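Local atomic coordinates of putative Zn-dependent exopeptidase (Bacteroides vulgatus ATCC 8482, PDB entry 3GUX), a protein that probably cleaves amino acids from the N-terminal end of peptides, as a zinc-dependent aminopeptidase of peptidase family M28. Residues P22-D27 with V134-E139; I33-D38 with G53-G58; A72-Y77 with L82-I87; V156-E161 with Q183-T188. One frame throughout, in Å; residues are numbered along the deposited sequence.

Contact 1: residues P22-D27 with V134-E139; sequences PEFDAD and VGVLLE
E139 on helix 131-146 meets F24 and D25, which lead into helix 26-37, through both its aliphatic part and its carboxylate. CG of E139 lies over one face of the F24 ring as a CH-pi contact, 3.7 Å from the ring centroid and shifted toward the rim. F24 has CG anti to its backbone N (chi1 175°), which swings the ring in toward the helix. CE2 of F24 also packs on CG1 of V136 at 3.8 Å. The backbone O of V136 sits at the edge of the ring, in its plane, 3.4 Å from CE2.

The polar part is a single bond across the contact. The backbone N of D25 donates to OE2 of E139 at 3.0 Å, with an angle of 151° at the hydrogen. The N-H comes from above the carboxylate plane. OE2 also accepts from Q143, while OE1 takes S28 and a salt bridge to R142. D25 is the N-cap of helix 26-37, and its OD1 accepts from the N of S28.

The buried carboxylate of E139 is thus gripped at both oxygens. These donors and the nearby R142 would probably favour its charged form.

Contact 2: residues I33-D38 with G53-G58; sequences IQVQAD and GEYLAG
V35 and Y55 make the close contact of a nearly antiparallel helix pair, with helix 26-37 set against helix 47-62 on the outside of the alpha/beta fold. The segment axes run at 153° and approach to 10.9 Å, so side chains rather than backbones bridge the gap. The tight part is a CH-pi contact on the partly exposed side of the pair. CG1 of V35 stands over one face of the Y55 ring, 3.6 Å from its centroid and 20° off the ring normal. The two side chains cross at about a right angle. The Y55 ring is carried across toward helix 26-37 by a trans first torsion (chi1 167°).

The buried side is looser. CG of Q36 stays 4.4 Å from CE2 of Y55. CD of Q36 is likewise 4.4 Å from CD2 of L56. Q36 and L56 are both buried, and both also pack on V134 of helix 131-146. The amide of Q36 turns away from Y55: its NE2 donates to the backbone O of Y32 and of A131. An alanine in place of Y55 would take away the ring and is likely to leave V35 without its partner on helix 47-62, opening a gap between the helices.

At the tight spot, the ring atom nearest to CG1 of V35 is CZ of Y55, at 3.4 Å.

Contact 3: residues A72-Y77 with L82-I87; sequences ADLIAY and LKSRNI
L74 and S84 meet on one face of a beta hairpin formed by strands 66-75 and 81-91, the former an outermost strand of the mixed sheet. Their strands run antiparallel, with A72 opposite S84 and L74 opposite L82 as hydrogen-bonded pairs, and D73 opposite K83 as a non-hydrogen-bonded pair. Four backbone bonds join 72-77 to 82-87; the shortest runs from L82 N to L74 O, 2.8 Å.

The side chains of A72, L74, L82 and S84 share one face. CG of L74 is anti to its carbonyl carbon (chi1 -58°), and the chain reaches diagonally to S84, with CD1 3.4 Å from OG. That hydroxyl has its polar partner in S160. L82 instead leans its branched end toward A76, whose CB is 4.1 Å from CD1 of L82. L74 also packs on L180 and Y184 of helix 180-187. An alanine at L74 lacks the branched end that lies against S84, and would probably open a gap between S84 and helix 180-187.

D73 and K83 project from the other face. They lie side by side and point the same way. K83 is bent at chi2 and chi3, which brings its amine round beside the carboxylate of D73. The result is a salt bridge on an exposed face: NZ of K83 meets OD1 of D73 at 2.9 Å, using the syn lone pair of that oxygen.

Contact 4: residues V156-E161 with Q183-T188; sequences VFFDSE and QYWART
The end of strand 152-158 passes alongside helix 180-187, with the CA atoms of F158 and W185 nearest each other at 7.9 Å and no hydrogen bond between the segments. The contact is therefore made by side chains, chiefly two buried aromatic ones.

F158 presents the edge of its ring. CE1 lies 3.7 Å from CB of W185, and CG of W185 sits in the plane of the phenyl ring, 3.8 Å from the same CE1. CZ of F158 reaches a little farther along the indole, to CE3 at 4.0 Å. The side chains cross at a slant. The F158 ring and the five-membered ring of W185 form an oblique aromatic pair, with planes 58° apart and centroids 5.7 Å apart.

With chi1 at 179° the indole of W185 stands out from the helix toward the sheet. It also packs on L100 and Q70, and meets the ring of Y194. V156, two residues earlier on the same strand as F158, points toward the helix as well but makes no close contact.

Beyond F158 the chain leaves the strand. D159 accepts from H49 and from the backbone N of R85.

This is a helix packed on one face of the central mixed sheet through aromatic side chains. Such a layered alpha/beta build fits the phosphorylase/hydrolase-like fold expected of M28 peptidases.

Along the chain, contact 2 and contact 3 are nested inside the long loop closed by contact 1, and contact 4 follows. Contacts 1 and 2 share helix 26-37, with centres 14 Å apart, and touch where V134 meets Q36 and L56. Contacts 3 and 4 have centres 9 Å apart and reach neighbouring strands of one sheet, 81-91 and 152-158. F157 packs on V134, L137 and L138 of contact 1 and on L56 of contact 2. R85 and I87 of contact 3 pack against G53 and A57 of contact 2. Contacts 1 and 2 hold the helical layer together, contact 3 builds the edge of the sheet, and contact 4 packs a helix on it.

Contact 1: residues P22-D27 with V134-E139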
loop_
_atom_site.group_PDB
_atom_site.type_symbol
_atom_site.label_atom_id
_atom_site.label_comp_id
_atom_site.label_asym_id
_atom_site.label_seq_id
_atom_site.Cartn_x
_atom_site.Cartn_y
_atom_site.Cartn_z
ATOM N N PRO A 22 3.040 -0.055 18.287
ATOM C CA PRO A 22 4.319 0.638 18.392
ATOM C C PRO A 22 4.261 1.924 17.613
ATOM O O PRO A 22 3.387 2.083 16.745
ATOM C CB PRO A 22 5.300 -0.303 17.705
ATOM C CG PRO A 22 4.674 -1.634 17.823
ATOM C CD PRO A 22 3.209 -1.409 17.725
ATOM N N GLU A 23 5.181 2.826 17.902
ATOM C CA GLU A 23 5.191 4.126 17.249
ATOM C C GLU A 23 5.766 4.086 15.838
ATOM O O GLU A 23 6.904 3.623 15.615
ATOM C CB GLU A 23 5.981 5.133 18.095
ATOM C CG GLU A 23 5.366 5.416 19.424
ATOM C CD GLU A 23 4.013 6.124 19.350
ATOM O OE1 GLU A 23 3.801 6.949 18.438
ATOM O OE2 GLU A 23 3.178 5.881 20.242
ATOM N N PHE A 24 4.952 4.539 14.884
ATOM C CA PHE A 24 5.379 4.696 13.515
ATOM C C PHE A 24 6.321 5.883 13.513
ATOM O O PHE A 24 5.980 6.914 14.053
ATOM C CB PHE A 24 4.149 4.976 12.621
ATOM C CG PHE A 24 4.451 5.280 11.178
ATOM C CD1 PHE A 24 4.673 6.588 10.766
ATOM C CD2 PHE A 24 4.465 4.260 10.219
ATOM C CE1 PHE A 24 4.949 6.884 9.453
ATOM C CE2 PHE A 24 4.734 4.542 8.861
ATOM C CZ PHE A 24 4.973 5.858 8.488
ATOM N N ASP A 25 7.493 5.738 12.890
ATOM C CA ASP A 25 8.486 6.836 12.790
ATOM C C ASP A 25 8.339 7.546 11.463
ATOM O O ASP A 25 8.764 7.028 10.408
ATOM C CB ASP A 25 9.908 6.306 12.974
ATOM C CG ASP A 25 10.909 7.412 13.312
ATOM O OD1 ASP A 25 11.269 8.190 12.426
ATOM O OD2 ASP A 25 11.276 7.523 14.496
ATOM N N ALA A 26 7.697 8.712 11.505
ATOM C CA ALA A 26 7.459 9.499 10.299
ATOM C C ALA A 26 8.739 10.017 9.629
ATOM O O ALA A 26 8.730 10.173 8.377
ATOM C CB ALA A 26 6.482 10.642 10.579
ATOM N N ASP A 27 9.807 10.305 10.388
ATOM C CA ASP A 27 11.056 10.746 9.739
ATOM C C ASP A 27 11.699 9.581 8.973
ATOM O O ASP A 27 12.318 9.789 7.944
ATOM C CB ASP A 27 12.071 11.348 10.709
ATOM C CG ASP A 27 13.219 12.010 9.980
ATOM O OD1 ASP A 27 12.954 12.835 9.079
ATOM O OD2 ASP A 27 14.383 11.699 10.288
ATOM N N VAL A 134 4.435 3.710 -0.638
ATOM C CA VAL A 134 5.513 2.743 -0.477
ATOM C C VAL A 134 6.361 3.070 0.773
ATOM O O VAL A 134 6.727 2.178 1.546
ATOM C CB VAL A 134 6.434 2.662 -1.721
ATOM C CG1 VAL A 134 7.682 1.819 -1.409
ATOM C CG2 VAL A 134 5.682 2.102 -2.932
ATOM N N GLY A 135 6.710 4.344 0.931
ATOM C CA GLY A 135 7.479 4.775 2.074
ATOM C C GLY A 135 6.850 4.479 3.424
ATOM O O GLY A 135 7.525 4.027 4.346
ATOM N N VAL A 136 5.554 4.735 3.538
ATOM C CA VAL A 136 4.833 4.427 4.754
ATOM C C VAL A 136 4.855 2.914 5.011
ATOM O O VAL A 136 5.054 2.464 6.132
ATOM C CB VAL A 136 3.389 4.885 4.649
ATOM C CG1 VAL A 136 2.583 4.314 5.791
ATOM C CG2 VAL A 136 3.297 6.365 4.630
ATOM N N LEU A 137 4.662 2.113 3.973
ATOM C CA LEU A 137 4.664 0.659 4.134
ATOM C C LEU A 137 6.030 0.074 4.523
ATOM O O LEU A 137 6.090 -0.921 5.269
ATOM C CB LEU A 137 4.083 -0.014 2.876
ATOM C CG LEU A 137 2.574 0.220 2.665
ATOM C CD1 LEU A 137 2.039 -0.537 1.442
ATOM C CD2 LEU A 137 1.760 -0.151 3.919
ATOM N N LEU A 138 7.114 0.665 4.021
ATOM C CA LEU A 138 8.459 0.224 4.397
ATOM C C LEU A 138 8.654 0.467 5.881
ATOM O O LEU A 138 9.165 -0.401 6.579
ATOM C CB LEU A 138 9.548 0.956 3.607
ATOM C CG LEU A 138 9.752 0.576 2.131
ATOM C CD1 LEU A 138 10.692 1.552 1.428
ATOM C CD2 LEU A 138 10.271 -0.849 1.991
ATOM N N GLU A 139 8.225 1.639 6.367
ATOM C CA GLU A 139 8.339 1.944 7.792
ATOM C C GLU A 139 7.458 0.992 8.590
ATOM O O GLU A 139 7.864 0.566 9.654
ATOM C CB GLU A 139 8.007 3.412 8.106
ATOM C CG GLU A 139 7.879 3.736 9.587
ATOM C CD GLU A 139 9.153 3.459 10.413
ATOM O OE1 GLU A 139 10.248 3.169 9.863
ATOM O OE2 GLU A 139 9.051 3.549 11.643
#

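Contact 2: residues I33-D38 with G53-G58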
loop_
_atom_site.group_PDB
_atom_site.type_symbol
_atom_site.label_atom_id
_atom_site.label_comp_id
_atom_site.label_asym_id
_atom_site.label_seq_id
_atom_site.Cartn_x
_atom_site.Cartn_y
_atom_site.Cartn_z
ATOM N N ILE A 33 10.862 7.750 1.395
ATOM C CA ILE A 33 10.293 8.478 0.285
ATOM C C ILE A 33 11.396 9.213 -0.482
ATOM O O ILE A 33 11.454 9.129 -1.723
ATOM C CB ILE A 33 9.186 9.439 0.720
ATOM C CG1 ILE A 33 8.028 8.617 1.303
ATOM C CG2 ILE A 33 8.772 10.330 -0.496
ATOM C CD1 ILE A 33 6.960 9.361 2.064
ATOM N N GLN A 34 12.278 9.890 0.251
ATOM C CA GLN A 34 13.357 10.645 -0.363
ATOM C C GLN A 34 14.316 9.731 -1.169
ATOM O O GLN A 34 14.754 10.100 -2.249
ATOM C CB GLN A 34 14.090 11.445 0.712
ATOM C CG GLN A 34 15.250 12.284 0.171
ATOM C CD GLN A 34 14.774 13.385 -0.731
ATOM O OE1 GLN A 34 14.130 14.323 -0.270
ATOM N NE2 GLN A 34 15.062 13.270 -2.031
ATOM N N VAL A 35 14.624 8.539 -0.652
ATOM C CA VAL A 35 15.514 7.604 -1.376
ATOM C C VAL A 35 14.890 7.137 -2.693
ATOM O O VAL A 35 15.592 6.936 -3.673
ATOM C CB VAL A 35 15.887 6.370 -0.501
ATOM C CG1 VAL A 35 16.596 5.324 -1.332
ATOM C CG2 VAL A 35 16.735 6.806 0.715
ATOM N N GLN A 36 13.566 6.979 -2.721
ATOM C CA GLN A 36 12.902 6.593 -3.960
ATOM C C GLN A 36 12.952 7.738 -4.944
ATOM O O GLN A 36 13.274 7.541 -6.116
ATOM C CB GLN A 36 11.435 6.214 -3.740
ATOM C CG GLN A 36 11.233 4.955 -2.901
ATOM C CD GLN A 36 9.778 4.813 -2.507
ATOM O OE1 GLN A 36 8.955 4.392 -3.317
ATOM N NE2 GLN A 36 9.445 5.222 -1.287
ATOM N N ALA A 37 12.658 8.929 -4.433
ATOM C CA ALA A 37 12.657 10.124 -5.237
ATOM C C ALA A 37 14.035 10.384 -5.834
ATOM O O ALA A 37 14.112 10.867 -6.939
ATOM C CB ALA A 37 12.200 11.308 -4.411
ATOM N N ASP A 38 15.102 10.021 -5.136
ATOM C CA ASP A 38 16.462 10.275 -5.627
ATOM C C ASP A 38 16.847 9.435 -6.818
ATOM O O ASP A 38 17.824 9.790 -7.499
ATOM C CB ASP A 38 17.512 10.098 -4.512
ATOM C CG ASP A 38 17.513 11.269 -3.510
ATOM O OD1 ASP A 38 16.890 12.316 -3.787
ATOM O OD2 ASP A 38 18.160 11.145 -2.458
ATOM N N GLY A 53 13.427 -0.621 -7.926
ATOM C CA GLY A 53 12.875 -1.976 -7.624
ATOM C C GLY A 53 13.817 -2.843 -6.793
ATOM O O GLY A 53 13.398 -3.535 -5.833
ATOM N N GLU A 54 15.098 -2.782 -7.133
ATOM C CA GLU A 54 16.115 -3.510 -6.385
ATOM C C GLU A 54 16.175 -2.970 -4.951
ATOM O O GLU A 54 16.229 -3.752 -3.999
ATOM C CB GLU A 54 17.481 -3.408 -7.074
ATOM C CG GLU A 54 17.529 -4.078 -8.447
ATOM C CD GLU A 54 18.793 -3.755 -9.234
ATOM O OE1 GLU A 54 19.786 -3.320 -8.608
ATOM O OE2 GLU A 54 18.813 -3.963 -10.477
ATOM N N TYR A 55 16.160 -1.641 -4.802
ATOM C CA TYR A 55 16.167 -1.002 -3.477
ATOM C C TYR A 55 14.999 -1.481 -2.611
ATOM O O TYR A 55 15.204 -1.863 -1.464
ATOM C CB TYR A 55 16.146 0.542 -3.590
ATOM C CG TYR A 55 15.834 1.259 -2.271
ATOM C CD1 TYR A 55 16.795 1.389 -1.275
ATOM C CD2 TYR A 55 14.568 1.821 -2.039
ATOM C CE1 TYR A 55 16.497 2.061 -0.065
ATOM C CE2 TYR A 55 14.273 2.480 -0.880
ATOM C CZ TYR A 55 15.233 2.585 0.113
ATOM O OH TYR A 55 14.912 3.239 1.266
ATOM N N LEU A 56 13.792 -1.494 -3.175
ATOM C CA LEU A 56 12.590 -1.906 -2.441
ATOM C C LEU A 56 12.602 -3.388 -2.060
ATOM O O LEU A 56 12.261 -3.748 -0.928
ATOM C CB LEU A 56 11.320 -1.575 -3.244
ATOM C CG LEU A 56 11.042 -0.102 -3.477
ATOM C CD1 LEU A 56 9.817 0.056 -4.337
ATOM C CD2 LEU A 56 10.869 0.578 -2.087
ATOM N N ALA A 57 12.977 -4.245 -3.003
ATOM C CA ALA A 57 13.106 -5.666 -2.699
ATOM C C ALA A 57 14.101 -5.848 -1.561
ATOM O O ALA A 57 13.827 -6.576 -0.597
ATOM C CB ALA A 57 13.578 -6.427 -3.904
ATOM N N GLY A 58 15.242 -5.168 -1.669
ATOM C CA GLY A 58 16.293 -5.252 -0.657
ATOM C C GLY A 58 15.845 -4.841 0.721
ATOM O O GLY A 58 16.166 -5.494 1.739
#

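Contact 3: residues A72-Y77 with L82-I87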
loop_
_atom_site.group_PDB
_atom_site.type_symbol
_atom_site.label_atom_id
_atom_site.label_comp_id
_atom_site.label_asym_id
_atom_site.label_seq_id
_atom_site.Cartn_x
_atom_site.Cartn_y
_atom_site.Cartn_z
ATOM N N ALA A 72 6.980 -9.867 -14.928
ATOM C CA ALA A 72 6.008 -10.133 -15.987
ATOM C C ALA A 72 6.083 -9.121 -17.113
ATOM O O ALA A 72 6.342 -7.948 -16.864
ATOM C CB ALA A 72 4.613 -10.099 -15.396
ATOM N N ASP A 73 5.827 -9.568 -18.339
ATOM C CA ASP A 73 5.769 -8.670 -19.478
ATOM C C ASP A 73 4.338 -8.207 -19.595
ATOM O O ASP A 73 3.479 -8.966 -20.007
ATOM C CB ASP A 73 6.191 -9.355 -20.789
ATOM C CG ASP A 73 7.673 -9.656 -20.859
ATOM O OD1 ASP A 73 8.430 -9.301 -19.946
ATOM O OD2 ASP A 73 8.089 -10.240 -21.859
ATOM N N LEU A 74 4.078 -6.957 -19.251
ATOM C CA LEU A 74 2.735 -6.421 -19.318
ATOM C C LEU A 74 2.605 -5.426 -20.482
ATOM O O LEU A 74 3.350 -4.456 -20.545
ATOM C CB LEU A 74 2.410 -5.776 -17.994
ATOM C CG LEU A 74 2.513 -6.699 -16.752
ATOM C CD1 LEU A 74 2.089 -5.913 -15.510
ATOM C CD2 LEU A 74 1.695 -7.963 -16.882
ATOM N N ILE A 75 1.638 -5.651 -21.367
ATOM C CA ILE A 75 1.440 -4.796 -22.549
ATOM C C ILE A 75 0.582 -3.605 -22.204
ATOM O O ILE A 75 -0.548 -3.761 -21.769
ATOM C CB ILE A 75 0.832 -5.545 -23.754
ATOM C CG1 ILE A 75 1.858 -6.450 -24.442
ATOM C CG2 ILE A 75 0.308 -4.558 -24.848
ATOM C CD1 ILE A 75 2.406 -7.576 -23.617
ATOM N N ALA A 76 1.153 -2.425 -22.383
ATOM C CA ALA A 76 0.501 -1.173 -22.117
ATOM C C ALA A 76 -0.410 -0.748 -23.275
ATOM O O ALA A 76 -0.444 -1.374 -24.319
ATOM C CB ALA A 76 1.547 -0.093 -21.826
ATOM N N TYR A 77 -1.126 0.359 -23.064
ATOM C CA TYR A 77 -2.126 0.859 -24.027
ATOM C C TYR A 77 -1.572 1.114 -25.429
ATOM O O TYR A 77 -2.276 0.920 -26.421
ATOM C CB TYR A 77 -2.803 2.145 -23.493
ATOM C CG TYR A 77 -1.929 3.373 -23.602
ATOM C CD1 TYR A 77 -0.939 3.657 -22.642
ATOM C CD2 TYR A 77 -2.056 4.238 -24.690
ATOM C CE1 TYR A 77 -0.119 4.760 -22.767
ATOM C CE2 TYR A 77 -1.228 5.346 -24.823
ATOM C CZ TYR A 77 -0.265 5.602 -23.857
ATOM O OH TYR A 77 0.551 6.697 -23.984
ATOM N N LEU A 82 6.026 -3.590 -20.951
ATOM C CA LEU A 82 6.601 -3.122 -19.689
ATOM C C LEU A 82 7.245 -4.305 -18.975
ATOM O O LEU A 82 6.598 -5.328 -18.742
ATOM C CB LEU A 82 5.526 -2.527 -18.782
ATOM C CG LEU A 82 4.656 -1.410 -19.396
ATOM C CD1 LEU A 82 3.595 -0.973 -18.373
ATOM C CD2 LEU A 82 5.465 -0.230 -19.894
ATOM N N LYS A 83 8.541 -4.195 -18.725
ATOM C CA LYS A 83 9.312 -5.205 -18.018
ATOM C C LYS A 83 8.989 -4.939 -16.549
ATOM O O LYS A 83 9.718 -4.258 -15.820
ATOM C CB LYS A 83 10.782 -5.073 -18.336
ATOM C CG LYS A 83 11.121 -5.272 -19.838
ATOM C CD LYS A 83 10.760 -6.657 -20.405
ATOM C CE LYS A 83 11.455 -7.828 -19.699
ATOM N NZ LYS A 83 11.254 -9.142 -20.408
ATOM N N SER A 84 7.847 -5.480 -16.154
ATOM C CA SER A 84 7.209 -5.202 -14.875
ATOM C C SER A 84 7.735 -6.062 -13.726
ATOM O O SER A 84 8.272 -7.154 -13.911
ATOM C CB SER A 84 5.685 -5.364 -15.095
ATOM O OG SER A 84 4.889 -4.620 -14.186
ATOM N N ARG A 85 7.655 -5.527 -12.515
ATOM C CA ARG A 85 8.082 -6.259 -11.336
ATOM C C ARG A 85 7.247 -5.939 -10.103
ATOM O O ARG A 85 7.495 -4.927 -9.443
ATOM C CB ARG A 85 9.540 -5.942 -11.040
ATOM C CG ARG A 85 10.063 -6.726 -9.850
ATOM C CD ARG A 85 11.399 -6.275 -9.401
ATOM N NE ARG A 85 11.810 -7.107 -8.271
ATOM C CZ ARG A 85 12.998 -7.061 -7.690
ATOM N NH1 ARG A 85 13.922 -6.196 -8.132
ATOM N NH2 ARG A 85 13.265 -7.893 -6.669
ATOM N N ASN A 86 6.264 -6.789 -9.794
ATOM C CA ASN A 86 5.501 -6.640 -8.549
ATOM C C ASN A 86 6.390 -7.189 -7.428
ATOM O O ASN A 86 6.967 -8.253 -7.581
ATOM C CB ASN A 86 4.190 -7.433 -8.571
ATOM C CG ASN A 86 3.127 -6.823 -9.446
ATOM O OD1 ASN A 86 3.088 -5.614 -9.662
ATOM N ND2 ASN A 86 2.225 -7.673 -9.951
ATOM N N ILE A 87 6.450 -6.509 -6.283
ATOM C CA ILE A 87 7.331 -6.898 -5.152
ATOM C C ILE A 87 6.480 -7.203 -3.921
ATOM O O ILE A 87 5.698 -6.368 -3.513
ATOM C CB ILE A 87 8.336 -5.768 -4.832
ATOM C CG1 ILE A 87 9.096 -5.358 -6.103
ATOM C CG2 ILE A 87 9.308 -6.192 -3.711
ATOM C CD1 ILE A 87 10.004 -4.168 -5.960
#

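Contact 4: residues V156-E161 with Q183-T188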
loop_
_atom_site.group_PDB
_atom_site.type_symbol
_atom_site.label_atom_id
_atom_site.label_comp_id
_atom_site.label_asym_id
_atom_site.label_seq_id
_atom_site.Cartn_x
_atom_site.Cartn_y
_atom_site.Cartn_z
ATOM N N VAL A 156 2.597 -5.497 -0.402
ATOM C CA VAL A 156 2.740 -5.695 -1.836
ATOM C C VAL A 156 2.892 -4.364 -2.573
ATOM O O VAL A 156 2.053 -3.468 -2.418
ATOM C CB VAL A 156 1.529 -6.420 -2.411
ATOM C CG1 VAL A 156 1.686 -6.621 -3.925
ATOM C CG2 VAL A 156 1.350 -7.737 -1.713
ATOM N N PHE A 157 3.995 -4.211 -3.305
ATOM C CA PHE A 157 4.200 -3.041 -4.129
ATOM C C PHE A 157 3.875 -3.428 -5.570
ATOM O O PHE A 157 4.573 -4.249 -6.189
ATOM C CB PHE A 157 5.615 -2.484 -4.027
ATOM C CG PHE A 157 6.099 -2.239 -2.611
ATOM C CD1 PHE A 157 5.296 -1.605 -1.663
ATOM C CD2 PHE A 157 7.412 -2.542 -2.261
ATOM C CE1 PHE A 157 5.774 -1.345 -0.371
ATOM C CE2 PHE A 157 7.889 -2.303 -0.958
ATOM C CZ PHE A 157 7.070 -1.700 -0.018
ATOM N N PHE A 158 2.808 -2.828 -6.092
ATOM C CA PHE A 158 2.357 -3.038 -7.448
ATOM C C PHE A 158 3.117 -2.173 -8.428
ATOM O O PHE A 158 3.342 -1.007 -8.160
ATOM C CB PHE A 158 0.876 -2.676 -7.607
ATOM C CG PHE A 158 -0.046 -3.524 -6.801
ATOM C CD1 PHE A 158 -0.038 -4.900 -6.949
ATOM C CD2 PHE A 158 -0.958 -2.945 -5.942
ATOM C CE1 PHE A 158 -0.902 -5.690 -6.246
ATOM C CE2 PHE A 158 -1.818 -3.732 -5.214
ATOM C CZ PHE A 158 -1.791 -5.105 -5.357
ATOM N N ASP A 159 3.493 -2.753 -9.562
ATOM C CA ASP A 159 4.144 -2.021 -10.623
ATOM C C ASP A 159 3.125 -1.668 -11.709
ATOM O O ASP A 159 1.963 -2.049 -11.627
ATOM C CB ASP A 159 5.258 -2.908 -11.196
ATOM C CG ASP A 159 6.320 -2.151 -11.960
ATOM O OD1 ASP A 159 6.280 -0.897 -12.072
ATOM O OD2 ASP A 159 7.236 -2.846 -12.451
ATOM N N SER A 160 3.544 -0.857 -12.676
ATOM C CA SER A 160 2.772 -0.580 -13.900
ATOM C C SER A 160 1.358 -0.072 -13.683
ATOM O O SER A 160 0.394 -0.446 -14.339
ATOM C CB SER A 160 2.787 -1.851 -14.758
ATOM O OG SER A 160 4.146 -2.230 -14.958
ATOM N N GLU A 161 1.247 0.841 -12.751
ATOM C CA GLU A 161 -0.047 1.286 -12.325
ATOM C C GLU A 161 -0.485 2.500 -13.101
ATOM O O GLU A 161 -1.656 2.626 -13.459
ATOM C CB GLU A 161 0.039 1.521 -10.796
ATOM C CG GLU A 161 -1.286 1.710 -10.031
ATOM C CD GLU A 161 -1.772 3.116 -10.137
ATOM O OE1 GLU A 161 -0.965 4.036 -10.559
ATOM O OE2 GLU A 161 -2.949 3.301 -9.780
ATOM N N GLN A 183 -3.776 -5.796 -11.613
ATOM C CA GLN A 183 -4.617 -6.681 -12.442
ATOM C C GLN A 183 -3.914 -8.004 -12.574
ATOM O O GLN A 183 -4.530 -9.033 -12.446
ATOM C CB GLN A 183 -4.903 -6.118 -13.843
ATOM C CG GLN A 183 -6.089 -5.185 -13.890
ATOM C CD GLN A 183 -6.241 -4.473 -15.219
ATOM O OE1 GLN A 183 -5.625 -3.424 -15.454
ATOM N NE2 GLN A 183 -7.112 -4.987 -16.059
ATOM N N TYR A 184 -2.614 -7.960 -12.845
ATOM C CA TYR A 184 -1.819 -9.171 -12.946
ATOM C C TYR A 184 -1.832 -9.909 -11.619
ATOM O O TYR A 184 -2.173 -11.097 -11.548
ATOM C CB TYR A 184 -0.379 -8.847 -13.360
ATOM C CG TYR A 184 0.456 -10.075 -13.574
ATOM C CD1 TYR A 184 0.492 -10.712 -14.821
ATOM C CD2 TYR A 184 1.190 -10.628 -12.537
ATOM C CE1 TYR A 184 1.243 -11.832 -15.011
ATOM C CE2 TYR A 184 1.937 -11.754 -12.729
ATOM C CZ TYR A 184 1.952 -12.354 -13.953
ATOM O OH TYR A 184 2.711 -13.465 -14.123
ATOM N N TRP A 185 -1.500 -9.184 -10.561
ATOM C CA TRP A 185 -1.417 -9.791 -9.242
ATOM C C TRP A 185 -2.737 -10.392 -8.770
ATOM O O TRP A 185 -2.748 -11.514 -8.339
ATOM C CB TRP A 185 -0.934 -8.793 -8.186
ATOM C CG TRP A 185 -0.873 -9.466 -6.784
ATOM C CD1 TRP A 185 0.140 -10.242 -6.297
ATOM C CD2 TRP A 185 -1.884 -9.446 -5.762
ATOM N NE1 TRP A 185 -0.171 -10.703 -5.033
ATOM C CE2 TRP A 185 -1.404 -10.227 -4.677
ATOM C CE3 TRP A 185 -3.141 -8.841 -5.648
ATOM C CZ2 TRP A 185 -2.137 -10.419 -3.491
ATOM C CZ3 TRP A 185 -3.876 -9.031 -4.438
ATOM C CH2 TRP A 185 -3.365 -9.814 -3.394
ATOM N N ALA A 186 -3.834 -9.637 -8.841
ATOM C CA ALA A 186 -5.103 -10.125 -8.317
ATOM C C ALA A 186 -5.519 -11.343 -9.096
ATOM O O ALA A 186 -5.851 -12.335 -8.486
ATOM C CB ALA A 186 -6.199 -9.038 -8.310
ATOM N N ARG A 187 -5.430 -11.293 -10.433
ATOM C CA ARG A 187 -5.799 -12.429 -11.293
ATOM C C ARG A 187 -5.098 -13.715 -10.857
ATOM O O ARG A 187 -5.752 -14.760 -10.668
ATOM C CB ARG A 187 -5.477 -12.140 -12.777
ATOM N N THR A 188 -3.777 -13.613 -10.680
ATOM C CA THR A 188 -2.934 -14.736 -10.271
ATOM C C THR A 188 -1.941 -14.283 -9.168
ATOM O O THR A 188 -0.820 -13.903 -9.477
ATOM C CB THR A 188 -2.188 -15.286 -11.485
ATOM O OG1 THR A 188 -1.344 -14.263 -12.013
ATOM C CG2 THR A 188 -3.157 -15.691 -12.577
#